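Local coordinates for protein beta-N-acetylhexosaminidase (Bacteroides fragilis, PDB 4PYS) that probably hydrolyses terminal beta-linked N-acetylhexosamine residues from glycans, at residues N466-N469 against G475-L478; T396-Y401 against D447-P452; F99-Q104 against Q460-G465; P76-R81 against K160-H165. All coordinates share one frame; numbering follows the deposited sequence. Where two conformers were deposited one is given.

Contacts 3 and 4 lie side by side, their centres about 6 Å apart, where the N-terminal family 20 domain 2 meets the catalytic TIM barrel. Contact 3 joins helix 96-109 to helix 453-462, and contact 4 the turn before strand 80-84 to the start of strand 163-170; their segments alternate, and Tyr-101 OH reaches Met-161, so the two form one continuous patch of the interdomain interface. Contact 1 follows contact 3 in sequence, about 15 Å away between centres, between the loop after helix 453-462 and helix 470-486. Contact 2, nested inside the loop closed by contact 3, its centre about 26 Å from that of contact 3, stays within the catalytic domain, tying a barrel loop to helix 447-450.

Contact 1. Residues N466-N469 against G475-L478; sequences NPEN and GKVL. With FMT (formic acid), chain K.
A salt bridge between Lys-476 and Glu-468 carries the whole contact, with NZ of the lysine 3.1 Å from OE2 of the glutamate. The ammonium does not meet the carboxylate in its plane but from above, 67° out of it. Both side chains are extended and reach toward each other from opposite directions; a chi1 of -178° starts the glutamate chain away from its own backbone N, and the two chains together bridge the 10.8 Å between the CA atoms of Glu-468 and Lys-476. NZ has its strongest polar partner in Thr-14 OG1, and a formic acid molecule, probably from the crystallisation liquor, lies on the same ammonium: its O1 accepts a weak bond from Lys-476 NZ at 3.4 Å. The other carboxylate oxygen of Glu-468 lies close to the like-charged Glu-459, so the lysine probably offsets part of that repulsion. Packing adds little: CE of Lys-476 comes within 3.5 Å of Glu-468 OE2. Next in sequence, Asn-469 is the N-cap of helix 470-486, its OD1 accepting from Glu-472 N. The ion pair thus ties the loop of a helix-loop-helix connection at the surface to the first turns of the helix that Asn-469 caps.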
# COMPACT_ATOMS: atom_id res chain seq x y z
N ASN A 466 -1.54 -3.82 -22.81
CA ASN A 466 -1.58 -4.70 -23.98
C ASN A 466 -2.71 -5.71 -23.77
O ASN A 466 -3.08 -5.99 -22.65
CB ASN A 466 -0.27 -5.49 -24.13
CG ASN A 466 0.91 -4.61 -24.43
OD1 ASN A 466 0.79 -3.56 -25.04
ND2 ASN A 466 2.09 -5.06 -24.00
N PRO A 467 -3.24 -6.26 -24.87
CA PRO A 467 -4.37 -7.18 -24.73
C PRO A 467 -4.04 -8.42 -23.89
O PRO A 467 -3.00 -9.05 -24.06
CB PRO A 467 -4.65 -7.59 -26.18
CG PRO A 467 -4.25 -6.41 -26.99
CD PRO A 467 -3.01 -5.87 -26.28
N GLU A 468 -4.96 -8.75 -22.98
CA GLU A 468 -4.90 -9.96 -22.17
C GLU A 468 -6.31 -10.20 -21.65
O GLU A 468 -6.78 -9.47 -20.78
CB GLU A 468 -3.94 -9.77 -21.00
CG GLU A 468 -3.82 -11.04 -20.15
CD GLU A 468 -2.98 -10.83 -18.90
OE1 GLU A 468 -2.65 -9.65 -18.61
OE2 GLU A 468 -2.68 -11.81 -18.20
N ASN A 469 -6.99 -11.22 -22.17
CA ASN A 469 -8.38 -11.42 -21.76
C ASN A 469 -8.46 -12.17 -20.43
O ASN A 469 -7.44 -12.60 -19.89
CB ASN A 469 -9.22 -12.07 -22.87
CG ASN A 469 -8.70 -13.43 -23.29
OD1 ASN A 469 -8.22 -14.20 -22.46
ND2 ASN A 469 -8.78 -13.73 -24.58
N GLY A 475 -6.13 -18.23 -16.25
CA GLY A 475 -5.30 -19.40 -16.44
C GLY A 475 -3.94 -19.23 -15.77
O GLY A 475 -3.39 -20.17 -15.19
N LYS A 476 -3.40 -18.02 -15.84
CA LYS A 476 -2.12 -17.72 -15.20
C LYS A 476 -2.25 -17.77 -13.69
O LYS A 476 -1.39 -18.33 -13.01
CB LYS A 476 -1.63 -16.32 -15.60
CG LYS A 476 -1.25 -16.18 -17.09
CD LYS A 476 -0.76 -14.73 -17.34
CE LYS A 476 -0.52 -14.48 -18.80
NZ LYS A 476 0.02 -13.12 -19.01
N VAL A 477 -3.32 -17.18 -13.16
CA VAL A 477 -3.61 -17.24 -11.72
C VAL A 477 -3.62 -18.68 -11.24
O VAL A 477 -2.96 -19.04 -10.25
CB VAL A 477 -4.95 -16.54 -11.38
CG1 VAL A 477 -5.40 -16.87 -9.97
CG2 VAL A 477 -4.79 -15.03 -11.54
N LEU A 478 -4.35 -19.54 -11.94
CA LEU A 478 -4.45 -20.93 -11.50
C LEU A 478 -3.11 -21.66 -11.61
O LEU A 478 -2.80 -22.52 -10.77
CB LEU A 478 -5.53 -21.65 -12.30
CG LEU A 478 -6.94 -21.10 -12.14
CD1 LEU A 478 -7.91 -21.97 -12.93
CD2 LEU A 478 -7.35 -21.04 -10.66
C FMT K . 3.97 -14.44 -17.84
O1 FMT K . 3.26 -14.17 -18.82
O2 FMT K . 5.17 -14.72 -17.89

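Contact 2. Residues T396-Y401 against D447-P452; sequences TPWKGY and DRRVFP
Trp-398 and Arg-449 form a buried cation-pi pair that joins a loop of the catalytic TIM barrel to helix 447-450. The loop runs between helices 386-389 and 409-415. Thr-396 opens the segment, its OG1 hydrogen-bonded to the indole NE1 of Trp-505 near the C-terminus. After Pro-397 the chain enters a type II' beta turn from Trp-398 to Tyr-401, closed by backbone hydrogen bonds in both directions between its end residues: Tyr-401 N to Trp-398 O at 2.9 Å, and Trp-398 N to Tyr-401 O at 3.0 Å. Trp-398 places CG anti to the backbone N (chi1 176°), which sends the indole out toward the helix. Lys-399 follows with its CG over the centre of the indole face opposite the arginine, so the ring is sandwiched between an aliphatic chain and a cation. Past Gly-400, Tyr-401 turns a ring edge to Trp-398 O, while its hydroxyl bonds to Asn-392 ND2. From the other segment, Arg-449 extends from CG to NE and brings its guanidinium up edge first, the two planes standing 80° apart. Its CZ lies 4.5 Å from the centroid of the Trp-398 six-membered ring, 18° off the ring normal. NH1 is held by the backbone carbonyls of Trp-505 and Met-445, which fix the rotation of the group and draw the C-terminal tail into the same cluster. The nitrogen that touches the ring is NH2, displaced toward the rim and 3.2 Å from Trp-398 CZ3.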
# COMPACT_ATOMS: atom_id res chain seq x y z
N THR A 396 -19.40 -13.07 -1.45
CA THR A 396 -20.81 -13.31 -1.10
C THR A 396 -21.04 -12.61 0.23
O THR A 396 -20.09 -12.35 0.96
CB THR A 396 -21.11 -14.83 -0.98
OG1 THR A 396 -20.19 -15.44 -0.07
CG2 THR A 396 -21.00 -15.52 -2.34
N PRO A 397 -22.31 -12.26 0.55
CA PRO A 397 -22.58 -11.44 1.73
C PRO A 397 -22.05 -12.00 3.05
O PRO A 397 -22.08 -13.21 3.28
CB PRO A 397 -24.11 -11.36 1.76
CG PRO A 397 -24.51 -11.51 0.32
CD PRO A 397 -23.52 -12.49 -0.26
N TRP A 398 -21.59 -11.10 3.92
CA TRP A 398 -21.02 -11.47 5.21
C TRP A 398 -21.14 -10.28 6.15
O TRP A 398 -20.58 -9.22 5.88
CB TRP A 398 -19.55 -11.87 5.05
CG TRP A 398 -18.89 -12.16 6.35
CD1 TRP A 398 -19.09 -13.25 7.16
CD2 TRP A 398 -17.92 -11.35 7.02
NE1 TRP A 398 -18.30 -13.17 8.27
CE2 TRP A 398 -17.57 -12.01 8.22
CE3 TRP A 398 -17.31 -10.13 6.72
CZ2 TRP A 398 -16.64 -11.48 9.11
CZ3 TRP A 398 -16.38 -9.61 7.61
CH2 TRP A 398 -16.05 -10.28 8.79
N LYS A 399 -21.88 -10.46 7.23
CA LYS A 399 -22.09 -9.40 8.23
C LYS A 399 -22.55 -8.08 7.61
O LYS A 399 -23.58 -8.04 6.94
CB LYS A 399 -20.83 -9.21 9.07
CG LYS A 399 -20.40 -10.48 9.80
CD LYS A 399 -19.41 -10.18 10.91
CE LYS A 399 -19.03 -11.45 11.66
NZ LYS A 399 -18.02 -11.17 12.72
N GLY A 400 -21.77 -7.02 7.81
CA GLY A 400 -22.15 -5.71 7.31
C GLY A 400 -22.04 -5.55 5.80
O GLY A 400 -22.52 -4.56 5.24
N TYR A 401 -21.41 -6.52 5.13
CA TYR A 401 -21.31 -6.48 3.67
C TYR A 401 -22.51 -7.19 3.02
O TYR A 401 -22.60 -8.42 3.03
CB TYR A 401 -19.98 -7.10 3.22
CG TYR A 401 -18.77 -6.39 3.78
CD1 TYR A 401 -18.21 -5.31 3.12
CD2 TYR A 401 -18.20 -6.80 4.99
CE1 TYR A 401 -17.11 -4.66 3.63
CE2 TYR A 401 -17.10 -6.15 5.51
CZ TYR A 401 -16.57 -5.07 4.84
OH TYR A 401 -15.47 -4.42 5.35
N ASP A 447 -6.02 -13.50 4.20
CA ASP A 447 -5.63 -14.03 2.88
C ASP A 447 -6.81 -14.42 1.99
O ASP A 447 -6.76 -14.22 0.78
CB ASP A 447 -4.71 -15.25 3.04
CG ASP A 447 -3.29 -14.87 3.41
OD1 ASP A 447 -2.95 -13.67 3.37
OD2 ASP A 447 -2.50 -15.79 3.75
N ARG A 448 -7.88 -14.96 2.57
CA ARG A 448 -8.99 -15.45 1.74
C ARG A 448 -9.74 -14.30 1.09
O ARG A 448 -10.47 -14.49 0.11
CB ARG A 448 -9.94 -16.33 2.55
CG ARG A 448 -10.83 -15.56 3.51
CD ARG A 448 -11.53 -16.50 4.46
NE ARG A 448 -10.69 -16.86 5.60
CZ ARG A 448 -11.14 -17.49 6.68
NH1 ARG A 448 -12.41 -17.85 6.75
NH2 ARG A 448 -10.31 -17.76 7.68
N ARG A 449 -9.54 -13.09 1.61
CA ARG A 449 -10.09 -11.88 1.00
C ARG A 449 -9.11 -11.27 -0.01
O ARG A 449 -9.50 -10.81 -1.09
CB ARG A 449 -10.36 -10.83 2.10
CG ARG A 449 -11.59 -11.12 2.95
CD ARG A 449 -11.44 -10.49 4.34
NE ARG A 449 -12.70 -10.57 5.07
CZ ARG A 449 -13.18 -11.68 5.63
NH1 ARG A 449 -12.49 -12.82 5.56
NH2 ARG A 449 -14.34 -11.65 6.25
N VAL A 450 -7.84 -11.27 0.34
CA VAL A 450 -6.82 -10.62 -0.48
C VAL A 450 -6.55 -11.39 -1.78
O VAL A 450 -6.48 -10.78 -2.85
CB VAL A 450 -5.54 -10.42 0.31
CG1 VAL A 450 -4.41 -9.92 -0.59
CG2 VAL A 450 -5.79 -9.42 1.46
N PHE A 451 -6.40 -12.72 -1.68
CA PHE A 451 -6.11 -13.56 -2.85
C PHE A 451 -7.33 -14.34 -3.31
O PHE A 451 -8.04 -14.90 -2.48
CB PHE A 451 -5.01 -14.57 -2.50
CG PHE A 451 -3.65 -13.94 -2.35
CD1 PHE A 451 -3.24 -13.44 -1.12
CD2 PHE A 451 -2.80 -13.84 -3.44
CE1 PHE A 451 -2.00 -12.84 -0.99
CE2 PHE A 451 -1.56 -13.24 -3.32
CZ PHE A 451 -1.16 -12.75 -2.08
N PRO A 452 -7.53 -14.48 -4.63
CA PRO A 452 -6.64 -14.05 -5.71
C PRO A 452 -6.92 -12.67 -6.27
O PRO A 452 -6.24 -12.28 -7.20
CB PRO A 452 -6.93 -15.08 -6.82
CG PRO A 452 -8.39 -15.40 -6.61
CD PRO A 452 -8.60 -15.38 -5.11

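Contact 3. Residues F99-Q104 against Q460-G465; sequences FIYAIQ and QMWHSG
Tyr-101 and Trp-462 meet in a T-shaped stack, the edge of the indole six-membered ring directed at the face of the phenol. The centroids are 5.2 Å apart and the planes stand at 74°. Atoms CZ3 and CH2 of Trp-462 do the touching: each lies 3.7 Å from Tyr-101 CD2, and CZ3 also nears Tyr-101 CE2 at 3.9 Å. With chi1 at 178°, the indole swings away from the Trp-462 backbone N and projects from the last turn of its helix across to helix 96-109. Tyr-101 OH is bonded to Met-161 O and Trp-462 NE1 to Asp-126 OD1, and these bonds hold the tip of the phenol and the pyrrole side of the indole in place.

This buried pair makes up the entire tight part. Beyond Trp-462 the chain leaves helical geometry at His-463, and the segment ends at Ser-464, partly exposed, and Gly-465, exposed to solvent, neither touching helix 96-109. Tyr-80 of strand 80-84 packs against both aromatic residues, and Arg-133 of strand 132-138 also touches both. The stack thus sits between helix 96-109 of the N-terminal domain and helix 453-462 of the barrel, with a strand from each domain beside it.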
# COMPACT_ATOMS: atom_id res chain seq x y z
N PHE A 99 16.31 -3.44 -9.67
CA PHE A 99 16.98 -4.67 -9.27
C PHE A 99 16.08 -5.53 -8.39
O PHE A 99 16.08 -6.75 -8.48
CB PHE A 99 18.28 -4.34 -8.51
CG PHE A 99 19.42 -3.91 -9.39
CD1 PHE A 99 19.81 -4.67 -10.50
CD2 PHE A 99 20.12 -2.74 -9.11
CE1 PHE A 99 20.89 -4.27 -11.30
CE2 PHE A 99 21.19 -2.32 -9.92
CZ PHE A 99 21.57 -3.10 -11.01
N ILE A 100 15.32 -4.88 -7.52
CA ILE A 100 14.40 -5.61 -6.66
C ILE A 100 13.32 -6.31 -7.48
O ILE A 100 13.00 -7.48 -7.26
CB ILE A 100 13.80 -4.68 -5.60
CG1 ILE A 100 14.88 -4.38 -4.56
CG2 ILE A 100 12.56 -5.32 -4.94
CD1 ILE A 100 14.57 -3.26 -3.63
N TYR A 101 12.79 -5.60 -8.47
CA TYR A 101 11.76 -6.21 -9.30
C TYR A 101 12.34 -7.31 -10.18
O TYR A 101 11.68 -8.32 -10.41
CB TYR A 101 11.02 -5.13 -10.11
CG TYR A 101 10.30 -4.16 -9.19
CD1 TYR A 101 9.70 -4.61 -8.02
CD2 TYR A 101 10.25 -2.80 -9.47
CE1 TYR A 101 9.04 -3.73 -7.15
CE2 TYR A 101 9.59 -1.91 -8.62
CZ TYR A 101 8.99 -2.39 -7.46
OH TYR A 101 8.35 -1.51 -6.60
N ALA A 102 13.58 -7.14 -10.65
CA ALA A 102 14.25 -8.23 -11.36
C ALA A 102 14.37 -9.47 -10.47
O ALA A 102 14.18 -10.60 -10.93
CB ALA A 102 15.63 -7.80 -11.87
N ILE A 103 14.70 -9.26 -9.20
CA ILE A 103 14.80 -10.37 -8.26
C ILE A 103 13.44 -11.04 -8.10
O ILE A 103 13.37 -12.26 -8.05
CB ILE A 103 15.34 -9.90 -6.88
CG1 ILE A 103 16.84 -9.62 -6.99
CG2 ILE A 103 15.09 -10.94 -5.78
CD1 ILE A 103 17.40 -8.81 -5.82
N GLN A 104 12.37 -10.26 -8.03
CA GLN A 104 11.04 -10.86 -7.91
C GLN A 104 10.72 -11.70 -9.15
O GLN A 104 10.10 -12.76 -9.05
CB GLN A 104 9.96 -9.79 -7.70
CG GLN A 104 10.08 -9.00 -6.41
CD GLN A 104 9.87 -9.84 -5.16
OE1 GLN A 104 9.62 -11.06 -5.23
NE2 GLN A 104 9.94 -9.20 -4.00
N GLN A 460 -3.08 -4.90 -13.19
CA GLN A 460 -3.52 -3.60 -13.71
C GLN A 460 -2.53 -2.49 -13.37
O GLN A 460 -2.32 -1.57 -14.17
CB GLN A 460 -4.91 -3.29 -13.13
CG GLN A 460 -6.00 -4.14 -13.81
CD GLN A 460 -7.35 -4.04 -13.14
OE1 GLN A 460 -7.47 -3.52 -12.03
NE2 GLN A 460 -8.38 -4.55 -13.80
N MSE A 461 -1.90 -2.60 -12.20
CA MSE A 461 -0.91 -1.59 -11.80
C MSE A 461 0.37 -1.69 -12.61
O MSE A 461 0.95 -0.68 -12.99
CB MSE A 461 -0.55 -1.80 -10.33
CG MSE A 461 -1.67 -1.42 -9.35
SE MSE A 461 -1.18 -2.06 -7.59
CE MSE A 461 -2.87 -1.69 -6.67
N TRP A 462 0.84 -2.92 -12.82
CA TRP A 462 2.18 -3.09 -13.41
C TRP A 462 2.20 -3.31 -14.92
O TRP A 462 2.94 -2.65 -15.66
CB TRP A 462 2.92 -4.26 -12.70
CG TRP A 462 4.27 -4.48 -13.34
CD1 TRP A 462 4.54 -5.20 -14.48
CD2 TRP A 462 5.52 -3.95 -12.88
NE1 TRP A 462 5.89 -5.14 -14.76
CE2 TRP A 462 6.51 -4.39 -13.78
CE3 TRP A 462 5.89 -3.16 -11.79
CZ2 TRP A 462 7.86 -4.05 -13.63
CZ3 TRP A 462 7.24 -2.83 -11.63
CH2 TRP A 462 8.21 -3.27 -12.55
N HIS A 463 1.40 -4.26 -15.39
CA HIS A 463 1.47 -4.70 -16.79
C HIS A 463 1.07 -3.58 -17.75
O HIS A 463 0.13 -2.82 -17.47
CB HIS A 463 0.56 -5.93 -16.99
CG HIS A 463 0.52 -6.44 -18.40
ND1 HIS A 463 -0.67 -6.69 -19.05
CD2 HIS A 463 1.51 -6.78 -19.26
CE1 HIS A 463 -0.41 -7.15 -20.27
NE2 HIS A 463 0.90 -7.21 -20.42
N SER A 464 1.80 -3.45 -18.85
CA SER A 464 1.48 -2.51 -19.92
C SER A 464 0.04 -2.74 -20.40
O SER A 464 -0.49 -3.85 -20.29
CB SER A 464 2.45 -2.69 -21.09
OG SER A 464 3.81 -2.69 -20.67
N GLY A 465 -0.58 -1.71 -20.96
CA GLY A 465 -1.94 -1.84 -21.47
C GLY A 465 -1.99 -2.57 -22.80
O GLY A 465 -2.39 -1.97 -23.81

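Contact 4. Residues P76-R81 against K160-H165; sequences PTEGYR and KMNYFH
The junction between the N-terminal sheet and the TIM barrel is bridged here by a type II beta turn, Pro-76 to Gly-79, whose Glu-78 faces Asn-162 just ahead of strand 163-170. Asn-162 ND2 donates to Glu-78 OE2 at 3.1 Å, a bent bond with an N-H...O angle of 137°. The oxygen is met on its syn side, somewhat out of the carboxylate plane, and the carboxylate and amide planes are nearly parallel (16° apart). Several partners share this polar cluster: Arg-133 NH1 forms a salt bridge with Glu-78 OE1, the stronger partner of Asn-162 ND2 is Lys-131 O, and Asn-162 OD1 receives Arg-133 N. The amide is therefore gripped at both ends, and Arg-133 probably balances the charge of the glutamate.

A second, looser meeting joins Tyr-80 to Lys-160. The two side chains cross at about a right angle, the methylene CE of Lys-160 lying 3.7 Å from Tyr-80 OH. A bend at the end of the lysine (chi4 76°) turns NZ toward Ser-105 OG, which Tyr-80 OH bonds as well. Lys-160, at positive phi, is the C' residue of a Schellman motif that ends helix 146-158 and leads into strand 163-170, the helix-to-strand return of a beta/alpha barrel.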
# COMPACT_ATOMS: atom_id res chain seq x y z
N PRO A 76 13.73 2.94 -18.01
CA PRO A 76 12.84 3.83 -17.25
C PRO A 76 13.01 3.58 -15.76
O PRO A 76 13.54 2.54 -15.37
CB PRO A 76 11.43 3.37 -17.64
CG PRO A 76 11.60 2.46 -18.82
CD PRO A 76 12.98 1.89 -18.72
N THR A 77 12.54 4.52 -14.95
CA THR A 77 12.50 4.34 -13.51
C THR A 77 11.79 3.04 -13.17
O THR A 77 10.76 2.71 -13.79
CB THR A 77 11.75 5.49 -12.81
OG1 THR A 77 12.16 6.74 -13.39
CG2 THR A 77 12.06 5.50 -11.33
N GLU A 78 12.36 2.32 -12.22
CA GLU A 78 11.87 1.02 -11.76
C GLU A 78 11.94 -0.10 -12.80
O GLU A 78 11.44 -1.20 -12.55
CB GLU A 78 10.44 1.12 -11.21
CG GLU A 78 10.20 2.29 -10.26
CD GLU A 78 8.83 2.22 -9.63
OE1 GLU A 78 7.86 2.71 -10.25
OE2 GLU A 78 8.74 1.64 -8.52
N GLY A 79 12.54 0.17 -13.95
CA GLY A 79 12.60 -0.84 -15.00
C GLY A 79 13.82 -1.74 -14.88
O GLY A 79 14.80 -1.38 -14.23
N TYR A 80 13.76 -2.91 -15.51
CA TYR A 80 14.92 -3.80 -15.49
C TYR A 80 14.97 -4.61 -16.77
O TYR A 80 13.99 -4.67 -17.53
CB TYR A 80 14.87 -4.72 -14.27
CG TYR A 80 13.71 -5.68 -14.32
CD1 TYR A 80 12.47 -5.33 -13.78
CD2 TYR A 80 13.84 -6.93 -14.91
CE1 TYR A 80 11.39 -6.21 -13.85
CE2 TYR A 80 12.77 -7.80 -14.98
CZ TYR A 80 11.56 -7.44 -14.45
OH TYR A 80 10.50 -8.32 -14.54
N ARG A 81 16.12 -5.23 -17.01
CA ARG A 81 16.25 -6.20 -18.09
C ARG A 81 16.98 -7.40 -17.50
O ARG A 81 17.94 -7.24 -16.74
CB ARG A 81 17.03 -5.61 -19.26
CG ARG A 81 17.20 -6.55 -20.45
CD ARG A 81 18.09 -5.93 -21.54
NE ARG A 81 17.55 -4.67 -22.03
CZ ARG A 81 18.00 -3.47 -21.68
NH1 ARG A 81 19.02 -3.36 -20.83
NH2 ARG A 81 17.44 -2.37 -22.17
N LYS A 160 5.31 -6.58 -7.20
CA LYS A 160 5.92 -5.39 -7.81
C LYS A 160 5.24 -4.06 -7.48
O LYS A 160 5.35 -3.10 -8.23
CB LYS A 160 6.10 -5.58 -9.33
CG LYS A 160 7.01 -6.79 -9.66
CD LYS A 160 7.50 -6.70 -11.12
CE LYS A 160 8.53 -7.77 -11.45
NZ LYS A 160 7.89 -9.13 -11.64
N MSE A 161 4.56 -3.99 -6.34
CA MSE A 161 4.08 -2.69 -5.85
C MSE A 161 5.21 -1.92 -5.23
O MSE A 161 6.31 -2.47 -5.04
CB MSE A 161 2.97 -2.92 -4.84
CG MSE A 161 1.84 -3.68 -5.48
SE MSE A 161 0.38 -3.86 -4.20
CE MSE A 161 -0.76 -5.04 -5.27
N ASN A 162 4.98 -0.64 -4.96
CA ASN A 162 6.04 0.17 -4.37
C ASN A 162 5.68 0.92 -3.10
O ASN A 162 6.55 1.55 -2.50
CB ASN A 162 6.70 1.13 -5.39
CG ASN A 162 5.70 1.99 -6.14
OD1 ASN A 162 4.49 1.94 -5.91
ND2 ASN A 162 6.22 2.81 -7.07
N TYR A 163 4.41 0.87 -2.69
CA TYR A 163 4.03 1.52 -1.43
C TYR A 163 3.19 0.60 -0.59
O TYR A 163 2.32 -0.11 -1.09
CB TYR A 163 3.22 2.81 -1.67
CG TYR A 163 3.98 3.91 -2.37
CD1 TYR A 163 4.80 4.78 -1.66
CD2 TYR A 163 3.87 4.08 -3.74
CE1 TYR A 163 5.49 5.81 -2.31
CE2 TYR A 163 4.57 5.09 -4.40
CZ TYR A 163 5.38 5.94 -3.68
OH TYR A 163 6.06 6.95 -4.35
N PHE A 164 3.43 0.63 0.72
CA PHE A 164 2.56 -0.05 1.66
C PHE A 164 1.93 1.05 2.49
O PHE A 164 2.63 1.79 3.20
CB PHE A 164 3.37 -1.00 2.56
CG PHE A 164 2.56 -1.65 3.66
CD1 PHE A 164 1.70 -2.71 3.39
CD2 PHE A 164 2.68 -1.20 4.98
CE1 PHE A 164 0.95 -3.31 4.41
CE2 PHE A 164 1.93 -1.79 6.01
CZ PHE A 164 1.07 -2.84 5.73
N HIS A 165 0.62 1.18 2.38
CA HIS A 165 -0.12 2.25 3.06
C HIS A 165 -0.60 1.67 4.39
O HIS A 165 -1.36 0.71 4.41
CB HIS A 165 -1.28 2.64 2.12
CG HIS A 165 -2.27 3.60 2.69
ND1 HIS A 165 -3.38 4.01 1.97
CD2 HIS A 165 -2.36 4.22 3.89
CE1 HIS A 165 -4.10 4.83 2.71
NE2 HIS A 165 -3.50 4.98 3.88